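PDB 4EUV: PelD from Pseudomonas aeruginosa, which binds the bacterial second messenger cyclic-di-GMP through its GGDEF-like domain and acts as an effector in pellicle formation. Local coordinates for residues S2-L7 / P232-E237; A185-F190 / V226-L231; R245-F250 / E259-G264. One frame throughout, in Å; residues are numbered along the deposited sequence.

Contact 1. Residues S2-L7 / P232-E237; sequences SLRSSL and PLTSAE. With C2E (9,9'-[(2R,3R,3aS,5S,7aR,9R,10R,10aS,12S,14aR)-3,5,10,12-tetrahydroxy-5,12-dioxidooctahydro-2H,7H-difuro[3,2-d:3',2'-j][1,3,7,9,2,8]tetraoxadiphosphacyclododecine-2,9-diyl]bis(2-amino-1,9-dihydro-6H-purin-6-one)), chain B.
Arg4 reaches from the N-terminal helix 2-14 to the loop that leaves strand 225-231 of the GGDEF domain; Arg4 and Thr234 belong to the cyclic-di-GMP pocket, and Leu233 lies between them as the protein partner of Arg4. Its guanidinium presents an edge to the Leu233 carbonyl: NH1 donates to Leu233 O at 2.8 Å, with the oxygen near the guanidinium plane but the N-H bent, 136° at the hydrogen. The other terminal nitrogen, NH2, lies 3.2 Å from phosphate oxygen O11 of the ligand, which sits oblique to that plane, so one cation serves a backbone carbonyl and comes close to a phosphate. A bend at chi3 (-61°) in an otherwise drawn-out chain turns the guanidinium this way, while the stem runs over Leu233, with Arg4 CG 4.2 Å from Leu233 CB.

Beneath it, apolar packing continues from Leu233 CD1 to Leu7 CD1 at 4.2 Å. Leu7 is buried against Leu142, His145 and Leu149 of helix 133-150. Leu233 also touches Asp177 of helix 162-181 and Leu183, so the loop lies between helix 2-14 and helix 162-181. Leu233 itself adopts the left-handed helical conformation. Thr234 OG1 sits beside its own backbone N and gives its hydrogen to Pro232 O at 2.7 Å, from above the carbonyl plane. That leaves the hydroxyl oxygen to accept from guanine N2 of the ligand at 3.1 Å.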
# COMPACT_ATOMS: atom_id res chain seq x y z
N SER A 2 -0.65 -9.05 10.84
CA SER A 2 -1.68 -9.54 9.94
C SER A 2 -2.20 -8.42 9.03
O SER A 2 -3.09 -8.66 8.21
CB SER A 2 -2.83 -10.19 10.71
OG SER A 2 -3.58 -9.25 11.45
N LEU A 3 -1.68 -7.21 9.18
CA LEU A 3 -1.99 -6.11 8.25
C LEU A 3 -1.47 -6.43 6.85
O LEU A 3 -2.25 -6.46 5.89
CB LEU A 3 -1.44 -4.77 8.73
CG LEU A 3 -2.35 -3.85 9.56
CD1 LEU A 3 -2.29 -4.17 11.07
CD2 LEU A 3 -2.01 -2.39 9.30
N ARG A 4 -0.16 -6.67 6.75
CA ARG A 4 0.47 -7.12 5.50
C ARG A 4 -0.29 -8.34 4.97
O ARG A 4 -0.75 -8.35 3.83
CB ARG A 4 1.96 -7.47 5.69
CG ARG A 4 2.95 -6.29 5.74
CD ARG A 4 4.41 -6.75 5.57
NE ARG A 4 4.88 -7.69 6.61
CZ ARG A 4 5.73 -7.38 7.59
NH1 ARG A 4 6.22 -6.15 7.70
NH2 ARG A 4 6.08 -8.31 8.49
N SER A 5 -0.45 -9.35 5.83
CA SER A 5 -1.08 -10.59 5.40
C SER A 5 -2.53 -10.42 4.96
O SER A 5 -2.93 -10.96 3.93
CB SER A 5 -0.92 -11.70 6.44
OG SER A 5 -0.48 -11.16 7.68
N SER A 6 -3.31 -9.64 5.71
CA SER A 6 -4.71 -9.39 5.34
C SER A 6 -4.80 -8.70 4.00
O SER A 6 -5.62 -9.07 3.18
CB SER A 6 -5.44 -8.59 6.41
OG SER A 6 -6.12 -9.46 7.30
N LEU A 7 -3.96 -7.68 3.80
CA LEU A 7 -3.84 -7.02 2.50
C LEU A 7 -3.39 -7.98 1.39
O LEU A 7 -3.89 -7.91 0.27
CB LEU A 7 -2.89 -5.82 2.58
CG LEU A 7 -3.42 -4.62 3.37
CD1 LEU A 7 -2.33 -3.53 3.48
CD2 LEU A 7 -4.70 -4.07 2.75
N PRO A 232 7.07 -1.95 1.39
CA PRO A 232 6.02 -1.30 2.18
C PRO A 232 5.92 -1.91 3.58
O PRO A 232 6.15 -3.11 3.76
CB PRO A 232 4.73 -1.63 1.44
CG PRO A 232 5.17 -1.96 0.02
CD PRO A 232 6.51 -2.62 0.18
N LEU A 233 5.55 -1.06 4.53
CA LEU A 233 5.14 -1.46 5.87
C LEU A 233 6.20 -2.36 6.47
O LEU A 233 5.89 -3.41 7.03
CB LEU A 233 3.79 -2.17 5.84
CG LEU A 233 2.63 -1.45 5.17
CD1 LEU A 233 1.46 -2.40 5.00
CD2 LEU A 233 2.23 -0.24 6.00
N THR A 234 7.45 -1.95 6.29
CA THR A 234 8.59 -2.74 6.75
C THR A 234 9.49 -1.88 7.62
O THR A 234 9.99 -0.88 7.17
CB THR A 234 9.34 -3.23 5.49
OG1 THR A 234 8.47 -4.13 4.77
CG2 THR A 234 10.67 -3.92 5.84
N SER A 235 9.66 -2.27 8.88
CA SER A 235 10.53 -1.53 9.82
C SER A 235 12.01 -1.80 9.51
O SER A 235 12.34 -2.61 8.63
CB SER A 235 10.20 -1.96 11.26
OG SER A 235 10.60 -3.32 11.50
N ALA A 236 12.90 -1.14 10.27
CA ALA A 236 14.34 -1.37 10.14
C ALA A 236 14.64 -2.79 10.55
O ALA A 236 15.50 -3.43 9.98
CB ALA A 236 15.12 -0.38 11.00
N GLU A 237 13.94 -3.30 11.57
CA GLU A 237 14.02 -4.70 11.87
C GLU A 237 13.36 -5.35 10.66
O GLU A 237 12.44 -4.82 10.04
CB GLU A 237 13.27 -5.04 13.16
CG GLU A 237 12.06 -4.12 13.43
CD GLU A 237 12.34 -2.93 14.38
OE1 GLU A 237 12.61 -1.79 13.90
OE2 GLU A 237 12.28 -3.16 15.62
P1 C2E B . 12.35 -14.81 7.25
O2P C2E B . 13.67 -15.09 7.91
O1P C2E B . 12.22 -15.14 5.78
O5' C2E B . 12.06 -13.27 7.52
C5' C2E B . 12.41 -12.63 8.75
C4' C2E B . 11.80 -11.24 8.69
O4' C2E B . 12.59 -10.45 7.76
C3' C2E B . 10.38 -11.21 8.14
O3' C2E B . 9.36 -11.27 9.15
C2' C2E B . 10.30 -9.84 7.50
O2' C2E B . 9.99 -8.82 8.46
C1' C2E B . 11.70 -9.62 6.99
N9 C2E B . 11.74 -10.04 5.56
C8 C2E B . 12.32 -11.15 5.07
N7 C2E B . 12.17 -11.21 3.73
C5 C2E B . 11.47 -10.12 3.36
C6 C2E B . 10.98 -9.60 2.07
O6 C2E B . 11.25 -10.29 0.93
N1 C2E B . 10.29 -8.44 2.09
C2 C2E B . 10.02 -7.76 3.25
N2 C2E B . 9.31 -6.61 3.19
N3 C2E B . 10.46 -8.18 4.48
C4 C2E B . 11.16 -9.36 4.57
P11 C2E B . 7.91 -11.90 8.83
O21 C2E B . 7.19 -11.88 10.16
O11 C2E B . 7.28 -11.19 7.65
O5A C2E B . 8.20 -13.42 8.40
C5A C2E B . 8.55 -14.39 9.40
C4A C2E B . 8.85 -15.72 8.73
O4A C2E B . 7.70 -16.21 8.08
C3A C2E B . 9.87 -15.62 7.60
O3A C2E B . 11.21 -15.61 8.06
C2A C2E B . 9.55 -16.80 6.71
O2A C2E B . 10.10 -18.01 7.25
C1A C2E B . 8.05 -16.85 6.85
N91 C2E B . 7.41 -16.07 5.74
C81 C2E B . 6.88 -14.83 5.79
N71 C2E B . 6.38 -14.48 4.58
C51 C2E B . 6.58 -15.53 3.76
C61 C2E B . 6.30 -15.87 2.35
O61 C2E B . 5.67 -15.00 1.51
N11 C2E B . 6.70 -17.06 1.89
C21 C2E B . 7.31 -17.98 2.67
N21 C2E B . 7.64 -19.17 2.12
N31 C2E B . 7.60 -17.75 3.97
C41 C2E B . 7.25 -16.57 4.54

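Contact 2. Residues A185-F190 / V226-L231; sequences ACLYAF and VLLVLL. With C2E (9,9'-[(2R,3R,3aS,5S,7aR,9R,10R,10aS,12S,14aR)-3,5,10,12-tetrahydroxy-5,12-dioxidooctahydro-2H,7H-difuro[3,2-d:3',2'-j][1,3,7,9,2,8]tetraoxadiphosphacyclododecine-2,9-diyl]bis(2-amino-1,9-dihydro-6H-purin-6-one)), chain B.
Cys186, Tyr188 and Phe190 pair with Leu231, Val229 and Leu227 as hydrogen-bonded antiparallel partners, the two strands running 169° apart in direction with axes 4.6 Å from each other at closest approach. Each pair exchanges two N-H to O bonds, the straightest being Leu231 N to Cys186 O at 2.8 Å (177° at the hydrogen); Cys186 N to Leu231 O is longer, 3.2 Å. Between them, Leu187 CA and Val229 O approach to 3.3 Å as a CA-H...O contact.

On the face that carries Tyr188 and Phe190, both rings receive their neighbours at the edge. Leu231 CD2 lies near the plane of the Tyr188 ring, 4.1 Å from Tyr188 CD2, and Val229 CG2 reaches the rim of Phe190 at CE2, 3.9 Å away. Phe190 CG stands anti to its own carbonyl carbon (chi1 -60°), which lays the ring across the strand pair toward Val229. These are the two central strands of the four-stranded antiparallel sheet of the PelD GGDEF domain, and helix 236-253 covers this face, with Tyr242 meeting the Tyr188 ring and Leu246 packed on Phe190.

The other face belongs to Leu187, Ala189, Leu228 and Leu230. Leu187 CD2 rests on Leu230 CB at 3.7 Å, while the small Ala189 CB accepts Leu228 CD1 and also touches Val226 CG1. Phe167 of helix 162-181 lies against Leu187, Leu228 and Leu230. At the strand end, Leu231 turns CD1 to the cyclic-di-GMP guanine, 3.6 Å from its N2.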
# COMPACT_ATOMS: atom_id res chain seq x y z
N ALA A 185 8.75 2.22 5.82
CA ALA A 185 9.01 1.49 4.59
C ALA A 185 10.47 1.72 4.24
O ALA A 185 11.09 2.67 4.73
CB ALA A 185 8.08 1.97 3.42
N CYS A 186 11.00 0.85 3.40
CA CYS A 186 12.40 0.91 3.03
C CYS A 186 12.54 0.77 1.52
O CYS A 186 11.78 0.00 0.89
CB CYS A 186 13.11 -0.25 3.73
SG CYS A 186 14.89 -0.10 3.60
N LEU A 187 13.50 1.48 0.92
CA LEU A 187 13.92 1.23 -0.45
C LEU A 187 15.34 0.71 -0.46
O LEU A 187 16.19 1.27 0.21
CB LEU A 187 13.93 2.50 -1.31
CG LEU A 187 12.61 3.13 -1.75
CD1 LEU A 187 12.91 4.56 -2.08
CD2 LEU A 187 12.08 2.40 -3.00
N TYR A 188 15.58 -0.33 -1.26
CA TYR A 188 16.93 -0.80 -1.60
C TYR A 188 17.18 -0.64 -3.09
O TYR A 188 16.37 -1.12 -3.90
CB TYR A 188 17.05 -2.28 -1.29
CG TYR A 188 17.29 -2.59 0.16
CD1 TYR A 188 18.58 -2.50 0.70
CD2 TYR A 188 16.24 -2.95 1.01
CE1 TYR A 188 18.82 -2.78 2.02
CE2 TYR A 188 16.47 -3.22 2.36
CZ TYR A 188 17.77 -3.15 2.86
OH TYR A 188 18.04 -3.41 4.17
N ALA A 189 18.29 0.02 -3.45
CA ALA A 189 18.79 0.02 -4.80
C ALA A 189 20.01 -0.89 -4.86
O ALA A 189 21.04 -0.62 -4.20
CB ALA A 189 19.13 1.42 -5.23
N PHE A 190 19.89 -1.97 -5.64
CA PHE A 190 21.00 -2.86 -5.93
C PHE A 190 21.68 -2.47 -7.24
O PHE A 190 21.13 -2.65 -8.33
CB PHE A 190 20.55 -4.34 -5.92
CG PHE A 190 19.98 -4.79 -4.62
CD1 PHE A 190 20.82 -5.14 -3.55
CD2 PHE A 190 18.60 -4.85 -4.43
CE1 PHE A 190 20.28 -5.57 -2.33
CE2 PHE A 190 18.03 -5.28 -3.21
CZ PHE A 190 18.86 -5.64 -2.16
N VAL A 226 20.35 -1.42 -12.28
CA VAL A 226 19.91 -1.18 -10.89
C VAL A 226 18.56 -1.86 -10.69
O VAL A 226 17.59 -1.61 -11.45
CB VAL A 226 19.80 0.33 -10.55
CG1 VAL A 226 19.21 0.55 -9.14
CG2 VAL A 226 21.16 1.03 -10.71
N LEU A 227 18.51 -2.74 -9.71
CA LEU A 227 17.26 -3.35 -9.29
C LEU A 227 16.81 -2.63 -8.02
O LEU A 227 17.44 -2.75 -6.97
CB LEU A 227 17.46 -4.84 -9.02
CG LEU A 227 16.24 -5.77 -8.87
CD1 LEU A 227 16.77 -7.13 -8.79
CD2 LEU A 227 15.46 -5.51 -7.62
N LEU A 228 15.76 -1.83 -8.15
CA LEU A 228 15.15 -1.07 -7.05
C LEU A 228 13.99 -1.87 -6.45
O LEU A 228 13.14 -2.41 -7.18
CB LEU A 228 14.63 0.27 -7.61
CG LEU A 228 14.14 1.39 -6.70
CD1 LEU A 228 15.28 1.88 -5.76
CD2 LEU A 228 13.67 2.54 -7.54
N VAL A 229 14.01 -2.00 -5.13
CA VAL A 229 13.00 -2.72 -4.39
C VAL A 229 12.42 -1.81 -3.29
O VAL A 229 13.14 -1.32 -2.39
CB VAL A 229 13.55 -4.01 -3.69
CG1 VAL A 229 12.40 -4.86 -3.10
CG2 VAL A 229 14.40 -4.86 -4.66
N LEU A 230 11.10 -1.64 -3.35
CA LEU A 230 10.35 -1.01 -2.26
C LEU A 230 9.76 -2.07 -1.32
O LEU A 230 9.17 -3.06 -1.78
CB LEU A 230 9.29 -0.04 -2.85
CG LEU A 230 8.23 0.48 -1.85
CD1 LEU A 230 8.86 1.58 -0.94
CD2 LEU A 230 6.97 0.94 -2.56
N LEU A 231 9.99 -1.93 -0.02
CA LEU A 231 9.35 -2.75 0.98
C LEU A 231 8.35 -1.93 1.79
O LEU A 231 8.74 -1.28 2.79
CB LEU A 231 10.36 -3.42 1.94
CG LEU A 231 11.84 -3.69 1.64
CD1 LEU A 231 12.34 -5.00 2.24
CD2 LEU A 231 12.27 -3.55 0.20
P1 C2E B . 12.35 -14.81 7.25
O2P C2E B . 13.67 -15.09 7.91
O1P C2E B . 12.22 -15.14 5.78
O5' C2E B . 12.06 -13.27 7.52
C5' C2E B . 12.41 -12.63 8.75
C4' C2E B . 11.80 -11.24 8.69
O4' C2E B . 12.59 -10.45 7.76
C3' C2E B . 10.38 -11.21 8.14
O3' C2E B . 9.36 -11.27 9.15
C2' C2E B . 10.30 -9.84 7.50
O2' C2E B . 9.99 -8.82 8.46
C1' C2E B . 11.70 -9.62 6.99
N9 C2E B . 11.74 -10.04 5.56
C8 C2E B . 12.32 -11.15 5.07
N7 C2E B . 12.17 -11.21 3.73
C5 C2E B . 11.47 -10.12 3.36
C6 C2E B . 10.98 -9.60 2.07
O6 C2E B . 11.25 -10.29 0.93
N1 C2E B . 10.29 -8.44 2.09
C2 C2E B . 10.02 -7.76 3.25
N2 C2E B . 9.31 -6.61 3.19
N3 C2E B . 10.46 -8.18 4.48
C4 C2E B . 11.16 -9.36 4.57
P11 C2E B . 7.91 -11.90 8.83
O21 C2E B . 7.19 -11.88 10.16
O11 C2E B . 7.28 -11.19 7.65
O5A C2E B . 8.20 -13.42 8.40
C5A C2E B . 8.55 -14.39 9.40
C4A C2E B . 8.85 -15.72 8.73
O4A C2E B . 7.70 -16.21 8.08
C3A C2E B . 9.87 -15.62 7.60
O3A C2E B . 11.21 -15.61 8.06
C2A C2E B . 9.55 -16.80 6.71
O2A C2E B . 10.10 -18.01 7.25
C1A C2E B . 8.05 -16.85 6.85
N91 C2E B . 7.41 -16.07 5.74
C81 C2E B . 6.88 -14.83 5.79
N71 C2E B . 6.38 -14.48 4.58
C51 C2E B . 6.58 -15.53 3.76
C61 C2E B . 6.30 -15.87 2.35
O61 C2E B . 5.67 -15.00 1.51
N11 C2E B . 6.70 -17.06 1.89
C21 C2E B . 7.31 -17.98 2.67
N21 C2E B . 7.64 -19.17 2.12
N31 C2E B . 7.60 -17.75 3.97
C41 C2E B . 7.25 -16.57 4.54

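Contact 3. Residues R245-F250 / E259-G264; sequences RLRILF and ELESLG. With C2E (9,9'-[(2R,3R,3aS,5S,7aR,9R,10R,10aS,12S,14aR)-3,5,10,12-tetrahydroxy-5,12-dioxidooctahydro-2H,7H-difuro[3,2-d:3',2'-j][1,3,7,9,2,8]tetraoxadiphosphacyclododecine-2,9-diyl]bis(2-amino-1,9-dihydro-6H-purin-6-one)), chain B.
Arg247 and Glu261 form an end-on, two-pronged salt bridge: NH2 donates to Glu261 OE2 at 2.8 Å and NH1 to Glu261 OE1 at 2.9 Å. Guanidinium and carboxylate are nearly coplanar, 11° apart, and OE2 is met on its syn lone pair. The arginine reaches this far because its chain is extended from CG to NE, whereas Glu261 folds back at chi2 (83°) to meet it.

Under the bridge Leu260 lies between Arg247 and Phe250, CB against Arg247 NH1 and CD1 over one face of the ring, though the model places CD1 too close for its exact position to be trusted. Leu263 CD1 comes to the ring edge, 3.7 Å from Phe250 CD1. Val201, Leu204 and Leu205 of helix 198-207 also touch that ring, and Val265 and Ile267 back Leu260.

A water then ties the start of the turn to the bridge: it accepts from Arg247 NH1 at 3.0 Å and from Leu260 N, and donates to Glu259 OE1. The 3-10 turn 260-263 is thereby fixed against helix 236-253.

Two residues earlier on the same helix, Arg245 reads the guanine edge of cyclic-di-GMP, NE donating to N7 at 2.8 Å and NH2 to O6. NH2 also bonds Ser208 O. This paired recognition of the guanine Hoogsteen edge by arginine is characteristic of cyclic-di-GMP sites such as the inhibitory site of GGDEF domains.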
# COMPACT_ATOMS: atom_id res chain seq x y z
N ARG A 245 17.91 -12.68 4.60
CA ARG A 245 17.29 -13.71 3.77
C ARG A 245 18.01 -13.74 2.44
O ARG A 245 18.37 -14.79 1.92
CB ARG A 245 15.80 -13.41 3.56
CG ARG A 245 15.05 -14.56 2.81
CD ARG A 245 13.55 -14.34 2.84
NE ARG A 245 13.08 -13.24 1.97
CZ ARG A 245 12.92 -13.32 0.65
NH1 ARG A 245 13.23 -14.45 0.01
NH2 ARG A 245 12.44 -12.28 -0.02
N LEU A 246 18.24 -12.55 1.90
CA LEU A 246 18.81 -12.38 0.60
C LEU A 246 20.25 -12.92 0.57
O LEU A 246 20.66 -13.58 -0.39
CB LEU A 246 18.75 -10.90 0.24
CG LEU A 246 18.13 -10.44 -1.05
CD1 LEU A 246 16.77 -11.16 -1.44
CD2 LEU A 246 18.07 -8.92 -1.12
N ARG A 247 21.02 -12.66 1.62
CA ARG A 247 22.38 -13.21 1.64
C ARG A 247 22.38 -14.74 1.65
O ARG A 247 23.29 -15.34 1.08
CB ARG A 247 23.24 -12.64 2.78
CG ARG A 247 23.37 -11.11 2.75
CD ARG A 247 24.51 -10.62 3.66
NE ARG A 247 24.76 -9.18 3.50
CZ ARG A 247 25.56 -8.60 2.60
NH1 ARG A 247 26.27 -9.33 1.75
NH2 ARG A 247 25.70 -7.27 2.61
N ILE A 248 21.40 -15.36 2.31
CA ILE A 248 21.28 -16.84 2.33
C ILE A 248 21.00 -17.35 0.92
O ILE A 248 21.58 -18.35 0.47
CB ILE A 248 20.22 -17.33 3.32
CG1 ILE A 248 20.71 -17.11 4.75
CG2 ILE A 248 19.89 -18.88 3.08
CD1 ILE A 248 19.66 -17.38 5.83
N LEU A 249 20.14 -16.63 0.22
CA LEU A 249 19.76 -16.98 -1.16
C LEU A 249 20.97 -16.86 -2.11
O LEU A 249 21.23 -17.76 -2.92
CB LEU A 249 18.61 -16.07 -1.59
CG LEU A 249 18.00 -16.28 -2.97
CD1 LEU A 249 17.39 -17.74 -3.06
CD2 LEU A 249 16.96 -15.17 -3.18
N PHE A 250 21.72 -15.77 -1.99
CA PHE A 250 23.02 -15.62 -2.71
C PHE A 250 24.04 -16.69 -2.41
O PHE A 250 24.78 -17.09 -3.31
CB PHE A 250 23.66 -14.27 -2.41
CG PHE A 250 23.19 -13.18 -3.31
CD1 PHE A 250 23.94 -12.83 -4.43
CD2 PHE A 250 22.00 -12.50 -3.03
CE1 PHE A 250 23.49 -11.79 -5.28
CE2 PHE A 250 21.54 -11.45 -3.83
CZ PHE A 250 22.28 -11.11 -4.99
N GLU A 259 30.68 -13.80 -0.98
CA GLU A 259 29.72 -12.80 -0.50
C GLU A 259 29.10 -12.00 -1.65
O GLU A 259 29.69 -11.86 -2.70
CB GLU A 259 30.35 -11.88 0.56
CG GLU A 259 31.00 -12.62 1.76
CD GLU A 259 30.00 -13.37 2.66
OE1 GLU A 259 28.79 -13.06 2.64
OE2 GLU A 259 30.43 -14.25 3.41
N LEU A 260 27.90 -11.46 -1.41
CA LEU A 260 27.14 -10.63 -2.37
C LEU A 260 28.01 -9.59 -3.08
O LEU A 260 27.98 -9.44 -4.29
CB LEU A 260 26.00 -9.92 -1.59
CG LEU A 260 24.54 -9.71 -2.01
CD1 LEU A 260 23.62 -10.50 -1.14
CD2 LEU A 260 24.19 -8.28 -1.79
N GLU A 261 28.79 -8.84 -2.30
CA GLU A 261 29.67 -7.78 -2.81
C GLU A 261 30.77 -8.26 -3.79
O GLU A 261 31.20 -7.52 -4.67
CB GLU A 261 30.31 -7.04 -1.62
CG GLU A 261 29.28 -6.17 -0.84
CD GLU A 261 28.44 -6.94 0.20
OE1 GLU A 261 28.55 -8.17 0.32
OE2 GLU A 261 27.66 -6.28 0.94
N SER A 262 31.20 -9.51 -3.65
CA SER A 262 32.19 -10.05 -4.59
C SER A 262 31.60 -10.33 -5.99
O SER A 262 32.35 -10.60 -6.93
CB SER A 262 32.83 -11.31 -4.02
OG SER A 262 31.89 -12.36 -4.02
N LEU A 263 30.27 -10.25 -6.12
CA LEU A 263 29.60 -10.39 -7.41
C LEU A 263 29.38 -9.00 -8.07
O LEU A 263 28.73 -8.85 -9.12
CB LEU A 263 28.30 -11.17 -7.21
CG LEU A 263 28.53 -12.58 -6.64
CD1 LEU A 263 27.28 -13.19 -6.01
CD2 LEU A 263 29.17 -13.55 -7.69
N GLY A 264 29.94 -7.97 -7.45
CA GLY A 264 29.77 -6.63 -7.96
C GLY A 264 28.51 -5.90 -7.47
O GLY A 264 28.18 -4.84 -7.99
P1 C2E B . 12.35 -14.81 7.25
O2P C2E B . 13.67 -15.09 7.91
O1P C2E B . 12.22 -15.14 5.78
O5' C2E B . 12.06 -13.27 7.52
C5' C2E B . 12.41 -12.63 8.75
C4' C2E B . 11.80 -11.24 8.69
O4' C2E B . 12.59 -10.45 7.76
C3' C2E B . 10.38 -11.21 8.14
O3' C2E B . 9.36 -11.27 9.15
C2' C2E B . 10.30 -9.84 7.50
O2' C2E B . 9.99 -8.82 8.46
C1' C2E B . 11.70 -9.62 6.99
N9 C2E B . 11.74 -10.04 5.56
C8 C2E B . 12.32 -11.15 5.07
N7 C2E B . 12.17 -11.21 3.73
C5 C2E B . 11.47 -10.12 3.36
C6 C2E B . 10.98 -9.60 2.07
O6 C2E B . 11.25 -10.29 0.93
N1 C2E B . 10.29 -8.44 2.09
C2 C2E B . 10.02 -7.76 3.25
N2 C2E B . 9.31 -6.61 3.19
N3 C2E B . 10.46 -8.18 4.48
C4 C2E B . 11.16 -9.36 4.57
P11 C2E B . 7.91 -11.90 8.83
O21 C2E B . 7.19 -11.88 10.16
O11 C2E B . 7.28 -11.19 7.65
O5A C2E B . 8.20 -13.42 8.40
C5A C2E B . 8.55 -14.39 9.40
C4A C2E B . 8.85 -15.72 8.73
O4A C2E B . 7.70 -16.21 8.08
C3A C2E B . 9.87 -15.62 7.60
O3A C2E B . 11.21 -15.61 8.06
C2A C2E B . 9.55 -16.80 6.71
O2A C2E B . 10.10 -18.01 7.25
C1A C2E B . 8.05 -16.85 6.85
N91 C2E B . 7.41 -16.07 5.74
C81 C2E B . 6.88 -14.83 5.79
N71 C2E B . 6.38 -14.48 4.58
C51 C2E B . 6.58 -15.53 3.76
C61 C2E B . 6.30 -15.87 2.35
O61 C2E B . 5.67 -15.00 1.51
N11 C2E B . 6.70 -17.06 1.89
C21 C2E B . 7.31 -17.98 2.67
N21 C2E B . 7.64 -19.17 2.12
N31 C2E B . 7.60 -17.75 3.97
C41 C2E B . 7.25 -16.57 4.54
O HOH W 1 26.73 -12.24 1.28

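In the fold
From the N terminus, helix 2-14 opens contact 1, which closes some 225 residues later at 232-237, bringing the start of the chain onto the GGDEF domain. Contact 2 lies within that long span: strand 185-192 opens it and strand 225-231 closes it just before contact 1 does, and Ala185 packs on Pro232 and Leu233 where the two meet. Contact 3 follows in series, a short loop joining helix 236-253 to the turn before strand 265-272; Leu246 of that helix touches Phe190 of contact 2. No contacts cross. All three reach the cyclic-di-GMP ligand, contact 1 through Arg4 and Thr234, contact 2 through Leu231, contact 3 through Arg245.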